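Local coordinates for STIL N-terminal domain-containing protein (Trichoplax adhaerens, PDB 5OI9), which probably takes part in centriole assembly as a STIL relative, with an N-terminal domain likely to bind CEP85, at residues A[145-148]-A[149-152]; A[289-292]-A[293-296]; A[42-45]-A[46-49]; A[30-33]-A[34-37]. All blocks are in the same frame, centred on the assembly; numbering follows the deposited sequence.

How the contacts relate
The four contacts are local and none touches another. Contact 4 lies in the loop joining strand 27-29, an outer strand of the seven-stranded sheet, to strand 39-44 of the nine-stranded sheet. Contact 3 ends strand 39-44 and starts helix 45-61. Contact 1 lies on helix 139-155, and contact 2 leads into strand 296-302. P192 relates contacts 1 and 4: F146 and L149 pack on it, and H30 bonds its O. The nearest atoms of contacts 1 and 4 are about 8 Å apart. Helix 270-281 relates contacts 2 and 4 through Y279 and W273. Contacts 2 and 3 lie farthest apart, 44 Å between centres, on opposite sides of the chain's centre.

Contact 1. Residues A[145-148]-A[149-152]; sequences AFQT and LTKN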
# COMPACT_ATOMS: atom_id res chain seq x y z
N ALA A 145 11.59 -6.46 6.31
CA ALA A 145 10.28 -6.29 5.70
C ALA A 145 10.33 -5.28 4.55
O ALA A 145 9.69 -5.48 3.52
CB ALA A 145 9.26 -5.84 6.75
N PHE A 146 11.10 -4.20 4.72
CA PHE A 146 11.17 -3.19 3.67
C PHE A 146 11.96 -3.68 2.46
O PHE A 146 11.64 -3.31 1.32
CB PHE A 146 11.79 -1.90 4.21
CG PHE A 146 11.76 -0.77 3.24
CD1 PHE A 146 10.55 -0.18 2.88
CD2 PHE A 146 12.93 -0.28 2.67
CE1 PHE A 146 10.52 0.87 1.98
CE2 PHE A 146 12.89 0.77 1.77
CZ PHE A 146 11.69 1.35 1.43
N GLN A 147 12.99 -4.50 2.68
CA GLN A 147 13.68 -5.13 1.56
C GLN A 147 12.73 -5.99 0.74
O GLN A 147 12.73 -5.93 -0.50
CB GLN A 147 14.86 -5.96 2.06
CG GLN A 147 15.97 -5.13 2.70
CD GLN A 147 16.61 -4.16 1.73
OE1 GLN A 147 16.76 -4.47 0.54
NE2 GLN A 147 16.98 -2.99 2.21
N THR A 148 11.90 -6.79 1.42
CA THR A 148 10.89 -7.57 0.72
C THR A 148 9.91 -6.67 -0.02
O THR A 148 9.51 -6.96 -1.15
CB THR A 148 10.16 -8.49 1.70
OG1 THR A 148 11.07 -9.46 2.22
CG2 THR A 148 9.00 -9.20 1.02
N LEU A 149 9.52 -5.55 0.60
CA LEU A 149 8.59 -4.63 -0.04
C LEU A 149 9.18 -4.05 -1.32
O LEU A 149 8.52 -4.03 -2.36
CB LEU A 149 8.19 -3.52 0.94
CG LEU A 149 7.06 -2.55 0.56
CD1 LEU A 149 6.44 -1.95 1.81
CD2 LEU A 149 7.55 -1.42 -0.35
N THR A 150 10.42 -3.56 -1.26
CA THR A 150 11.01 -2.94 -2.44
C THR A 150 11.37 -3.97 -3.51
O THR A 150 11.39 -3.63 -4.70
CB THR A 150 12.26 -2.13 -2.06
OG1 THR A 150 13.20 -2.98 -1.40
CG2 THR A 150 11.89 -0.97 -1.16
N LYS A 151 11.67 -5.20 -3.11
CA LYS A 151 11.93 -6.24 -4.10
C LYS A 151 10.69 -6.54 -4.92
O LYS A 151 10.77 -6.79 -6.13
CB LYS A 151 12.45 -7.51 -3.41
CG LYS A 151 12.81 -8.65 -4.35
CD LYS A 151 13.33 -9.85 -3.58
CE LYS A 151 13.57 -11.06 -4.47
NZ LYS A 151 14.63 -10.81 -5.49
N ASN A 152 9.51 -6.50 -4.28
CA ASN A 152 8.27 -6.69 -5.03
C ASN A 152 8.02 -5.51 -5.96
O ASN A 152 7.56 -5.70 -7.10
CB ASN A 152 7.09 -6.88 -4.08
CG ASN A 152 5.76 -6.96 -4.82
OD1 ASN A 152 5.48 -7.94 -5.51
ND2 ASN A 152 4.94 -5.92 -4.67
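The backbone N-H groups of L149, T150, K151 and N152 bond to the C=O groups of A145, F146, Q147 and T148, the i to i+4 pattern of the alpha helix 139-155. The bond from T150 N to F146 O is 2.9 Å long, with an angle of 164° at the hydrogen. The same two residues also meet through side chains that cross at about a right angle. CG of F146 is turned opposite its own backbone N (chi1 -174°), and the ring reaches T150. The methyl CG2 of T150 sits over one face in a CH-pi contact, 3.7 Å from the F146 ring centroid. It is offset toward the rim, with F146 CZ 3.5 Å from T150 CG2. L149 CD2 comes to the ring obliquely, 4.4 Å from F146 CE1. F146 also meets the ring of F322 and packs on P192, while A145 and L149 touch S167, so this side of the helix rests on strands 167-176 and 180-192. With an alanine in place of F146, the T150 methyl would probably lose its aromatic support and a gap would open beside F322. T150 OG1 has one proton for two carbonyls, Q147 O at 3.1 Å and F146 O at 3.2 Å.

Contact 2. Residues A[289-292]-A[293-296]; sequences IRDG and STGF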
# COMPACT_ATOMS: atom_id res chain seq x y z
N ILE A 289 13.32 6.48 -20.38
CA ILE A 289 14.20 7.58 -20.78
C ILE A 289 13.90 8.87 -20.03
O ILE A 289 14.69 9.82 -20.10
CB ILE A 289 14.12 7.82 -22.30
CG1 ILE A 289 12.74 8.34 -22.70
CG2 ILE A 289 14.46 6.54 -23.05
CD1 ILE A 289 12.63 8.73 -24.16
N ARG A 290 12.77 8.94 -19.33
CA ARG A 290 12.50 9.99 -18.36
C ARG A 290 12.13 9.32 -17.05
O ARG A 290 11.28 8.43 -17.03
CB ARG A 290 11.38 10.92 -18.84
CG ARG A 290 11.76 11.77 -20.05
CD ARG A 290 12.77 12.85 -19.68
NE ARG A 290 13.20 13.63 -20.83
CZ ARG A 290 14.32 13.42 -21.51
NH1 ARG A 290 15.14 12.44 -21.14
NH2 ARG A 290 14.63 14.18 -22.55
N ASP A 291 12.79 9.73 -15.97
CA ASP A 291 12.63 9.05 -14.69
C ASP A 291 12.61 10.10 -13.58
O ASP A 291 12.34 11.29 -13.82
CB ASP A 291 13.73 7.99 -14.51
CG ASP A 291 15.14 8.57 -14.58
OD1 ASP A 291 15.30 9.80 -14.50
OD2 ASP A 291 16.10 7.77 -14.72
N GLY A 292 12.92 9.68 -12.35
CA GLY A 292 12.81 10.57 -11.22
C GLY A 292 13.84 11.69 -11.22
O GLY A 292 13.61 12.75 -10.63
N SER A 293 14.99 11.47 -11.86
CA SER A 293 16.04 12.47 -11.89
C SER A 293 15.78 13.54 -12.95
O SER A 293 16.03 14.72 -12.71
CB SER A 293 17.40 11.81 -12.13
OG SER A 293 17.65 10.81 -11.15
N THR A 294 15.30 13.13 -14.12
CA THR A 294 15.00 14.08 -15.18
C THR A 294 13.62 14.72 -15.02
O THR A 294 13.36 15.76 -15.63
CB THR A 294 15.07 13.39 -16.55
OG1 THR A 294 14.03 12.41 -16.64
CG2 THR A 294 16.41 12.71 -16.73
N GLY A 295 12.76 14.14 -14.19
CA GLY A 295 11.36 14.51 -14.18
C GLY A 295 10.61 13.70 -15.21
O GLY A 295 11.08 13.53 -16.34
N PHE A 296 9.46 13.15 -14.83
CA PHE A 296 8.65 12.38 -15.75
C PHE A 296 7.22 12.91 -15.73
O PHE A 296 6.83 13.65 -14.82
CB PHE A 296 8.67 10.87 -15.42
CG PHE A 296 8.13 10.53 -14.06
CD1 PHE A 296 6.80 10.16 -13.89
CD2 PHE A 296 8.95 10.56 -12.94
CE1 PHE A 296 6.31 9.84 -12.64
CE2 PHE A 296 8.46 10.23 -11.69
CZ PHE A 296 7.14 9.87 -11.54
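R290 and T294 cross at about a right angle, and the hydroxyl of T294 lies against the R290 chain. The distance from R290 CD to T294 OG1 is 3.3 Å. The R290 chain bends at chi2 (-71°) and its NH1 turns back to bond I289 O. T294 OG1 sits between its own backbone N and carbonyl carbon. There T294 OG1 accepts from D291 N at 3.0 Å and donates to G295 O at 3.2 Å. D291 answers with its carboxylate. D291 OD1 accepts from S293 N at 3.1 Å, a donor that lies above the carboxylate plane, and weakly from T294 N at 3.4 Å. F296 presents a ring edge to the backbone: D291 O lies near the ring plane, 3.6 Å from F296 CD2. The F296 ring also meets Y279 of helix 270-281, and the OH of Y279 bonds R290 O. G295 has a positive phi (88°), and a CB there would jam against T294 O. The bonds between D291 and T294 are reciprocal, as in a capping box but in a turn with no helix. The bond from S293 N to D291 OD1 makes this an Asx turn, and it leads into strand 296-302.

Contact 3. Residues A[42-45]-A[46-49]; sequences DITE and KCLR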
# COMPACT_ATOMS: atom_id res chain seq x y z
N ASP A 42 -7.99 -1.20 12.09
CA ASP A 42 -9.13 -1.71 12.84
C ASP A 42 -9.11 -3.23 12.78
O ASP A 42 -9.10 -3.81 11.69
CB ASP A 42 -10.45 -1.17 12.28
CG ASP A 42 -10.61 0.32 12.49
OD1 ASP A 42 -10.03 0.86 13.46
OD2 ASP A 42 -11.32 0.96 11.68
N ILE A 43 -9.11 -3.87 13.95
CA ILE A 43 -9.01 -5.32 14.07
C ILE A 43 -10.22 -5.82 14.85
O ILE A 43 -10.43 -5.40 15.99
CB ILE A 43 -7.71 -5.75 14.77
CG1 ILE A 43 -6.50 -5.05 14.15
CG2 ILE A 43 -7.54 -7.27 14.70
CD1 ILE A 43 -5.19 -5.42 14.81
N THR A 44 -10.99 -6.72 14.25
CA THR A 44 -12.18 -7.21 14.92
C THR A 44 -11.82 -8.20 16.02
O THR A 44 -10.84 -8.95 15.92
CB THR A 44 -13.13 -7.89 13.93
OG1 THR A 44 -12.55 -9.11 13.46
CG2 THR A 44 -13.41 -6.97 12.75
N GLU A 45 -12.61 -8.18 17.09
CA GLU A 45 -12.40 -9.13 18.18
C GLU A 45 -12.59 -10.57 17.71
O GLU A 45 -11.90 -11.47 18.18
CB GLU A 45 -13.35 -8.82 19.34
CG GLU A 45 -13.22 -9.73 20.55
CD GLU A 45 -14.06 -10.99 20.44
OE1 GLU A 45 -14.97 -11.02 19.58
OE2 GLU A 45 -13.81 -11.95 21.19
N LYS A 46 -13.50 -10.78 16.76
CA LYS A 46 -13.81 -12.14 16.31
C LYS A 46 -12.60 -12.80 15.65
O LYS A 46 -12.33 -13.98 15.90
CB LYS A 46 -14.99 -12.12 15.35
CG LYS A 46 -15.57 -13.49 15.04
CD LYS A 46 -16.39 -13.46 13.76
CE LYS A 46 -17.35 -12.28 13.76
NZ LYS A 46 -17.92 -12.04 12.40
N CYS A 47 -11.88 -12.08 14.80
CA CYS A 47 -10.74 -12.71 14.14
C CYS A 47 -9.58 -12.90 15.11
O CYS A 47 -8.85 -13.89 15.01
CB CYS A 47 -10.32 -11.92 12.89
SG CYS A 47 -9.39 -10.38 13.12
N LEU A 48 -9.42 -12.00 16.08
CA LEU A 48 -8.46 -12.24 17.16
C LEU A 48 -8.86 -13.45 17.99
O LEU A 48 -8.00 -14.24 18.41
CB LEU A 48 -8.34 -11.00 18.04
CG LEU A 48 -7.65 -9.78 17.45
CD1 LEU A 48 -7.75 -8.59 18.40
CD2 LEU A 48 -6.19 -10.08 17.12
N ARG A 49 -10.16 -13.62 18.25
CA ARG A 49 -10.61 -14.78 19.01
C ARG A 49 -10.35 -16.08 18.26
O ARG A 49 -9.93 -17.07 18.85
CB ARG A 49 -12.10 -14.64 19.36
CG ARG A 49 -12.65 -15.78 20.20
CD ARG A 49 -14.14 -15.63 20.47
NE ARG A 49 -14.43 -14.49 21.33
CZ ARG A 49 -14.45 -14.54 22.66
NH1 ARG A 49 -14.19 -15.68 23.28
NH2 ARG A 49 -14.72 -13.45 23.37
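K46 stands beside E45 in the first turn of helix 45-61, just after strand 39-44. C47 comes next. C47 N donates to T44 OG1, 3.3 Å away, a weak capping bond to T44, the N-cap residue. The T44 hydroxyl is held between its own backbone N and carbonyl carbon (chi1 69°), facing the helix start. C47 SG touches I43 CG2. L48 N donates weakly to T44 O, 3.4 Å away. The L48 side chain crosses that of I43 at about a right angle, with L48 CG 3.7 Å from I43 CG2. R49 closes the turn with a bond from R49 N to E45 O at 2.8 Å. In the E45 conformer given, the R49 guanidinium meets E45 OE2 edge-on in a salt bridge, with R49 NE at 2.6 Å and R49 NH2 at 2.8 Å. The carboxylate and guanidinium planes are 58° apart, and both bonds are bent and weak. E45 was deposited in two conformers, so the bridge is doubtful in the other. R49 NH1 also bonds E334 O on strand 322-334. A leucine in place of R49 would probably leave the E45 carboxylate without its positive mate and E334 O without this donor. T44 caps the helix start, and the acidic E45 beside it would probably be favoured there by the helix dipole.

Contact 4. Residues A[30-33]-A[34-37]; sequences HLLK and GSDC
A Schellman motif closes this loop, with L32 O accepting from C37 N and K33 O accepting from D36 N. It encloses the type I beta turn K33 to D36, which follows directly on another from H30 to K33, between strands 27-29 and 39-44. The bond from C37 N to L32 O is 2.8 Å long. That from D36 N to K33 O is 3.2 Å, and its donor lies above the carbonyl plane. D36 has the positive phi (57°) that the motif needs to reverse the chain. L32 O also takes a weak bond from S35 N, so one carbonyl gathers two backbone donors. The side chain of L32 follows the same turn: L32 CB packs 3.7 Å from C37 CA, and its CD1 approaches C37 O. S35 OG comes near L32 CB but bonds N38 O, just past the motif. D36 OD2 makes a salt bridge to R84. One water accepts from G34 N at 2.9 Å; another accepts from it weakly and lies 2.6 Å from L31 O. H30 opens the first turn, its NE2 bonded to P192 O and its ring meeting W273. Its other ring nitrogen faces forward into the turn: L32 N donates to H30 ND1 at 3.2 Å in an almost straight bond of 175°, tilted 34° out of the imidazole plane.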
# COMPACT_ATOMS: atom_id res chain seq x y z
N HIS A 30 2.73 11.64 -1.08
CA HIS A 30 3.14 10.48 -0.30
C HIS A 30 1.91 9.67 0.08
O HIS A 30 0.79 10.20 0.12
CB HIS A 30 3.93 10.87 0.96
CG HIS A 30 4.50 9.70 1.70
ND1 HIS A 30 3.85 9.09 2.75
CD2 HIS A 30 5.64 9.00 1.51
CE1 HIS A 30 4.58 8.08 3.20
NE2 HIS A 30 5.67 8.00 2.46
N LEU A 31 2.13 8.39 0.36
CA LEU A 31 1.04 7.46 0.67
C LEU A 31 0.11 8.01 1.75
O LEU A 31 -1.11 7.95 1.63
CB LEU A 31 1.61 6.11 1.11
CG LEU A 31 0.56 5.10 1.56
CD1 LEU A 31 -0.19 4.56 0.35
CD2 LEU A 31 1.17 3.97 2.38
N LEU A 32 0.69 8.55 2.83
CA LEU A 32 -0.08 8.97 3.99
C LEU A 32 -0.25 10.48 4.05
O LEU A 32 -0.53 11.02 5.13
CB LEU A 32 0.59 8.46 5.26
CG LEU A 32 0.80 6.94 5.32
CD1 LEU A 32 1.66 6.54 6.51
CD2 LEU A 32 -0.54 6.23 5.36
N LYS A 33 -0.11 11.18 2.92
CA LYS A 33 -0.20 12.63 2.93
C LYS A 33 -1.59 13.10 3.34
O LYS A 33 -1.74 13.93 4.24
CB LYS A 33 0.17 13.18 1.54
CG LYS A 33 0.79 14.57 1.57
CD LYS A 33 2.15 14.53 2.25
CE LYS A 33 2.87 15.86 2.14
NZ LYS A 33 4.24 15.78 2.71
N GLY A 34 -2.62 12.56 2.68
CA GLY A 34 -3.98 12.97 2.98
C GLY A 34 -4.44 12.63 4.39
O GLY A 34 -5.34 13.30 4.91
N SER A 35 -3.85 11.61 5.01
CA SER A 35 -4.24 11.19 6.35
C SER A 35 -3.36 11.80 7.44
O SER A 35 -3.27 11.24 8.53
CB SER A 35 -4.22 9.67 6.46
OG SER A 35 -2.89 9.18 6.57
N ASP A 36 -2.70 12.93 7.16
CA ASP A 36 -1.85 13.61 8.13
C ASP A 36 -0.74 12.69 8.65
O ASP A 36 -0.37 12.76 9.83
CB ASP A 36 -2.67 14.16 9.30
CG ASP A 36 -3.97 14.80 8.86
OD1 ASP A 36 -3.92 15.83 8.14
OD2 ASP A 36 -5.04 14.27 9.22
N CYS A 37 -0.22 11.82 7.78
CA CYS A 37 0.80 10.82 8.09
C CYS A 37 0.29 9.73 9.03
O CYS A 37 1.08 9.01 9.63
CB CYS A 37 2.07 11.46 8.69
SG CYS A 37 2.65 12.94 7.83
O HOH W 1 -2.28 11.66 -0.09
O HOH W 2 -3.01 9.67 2.07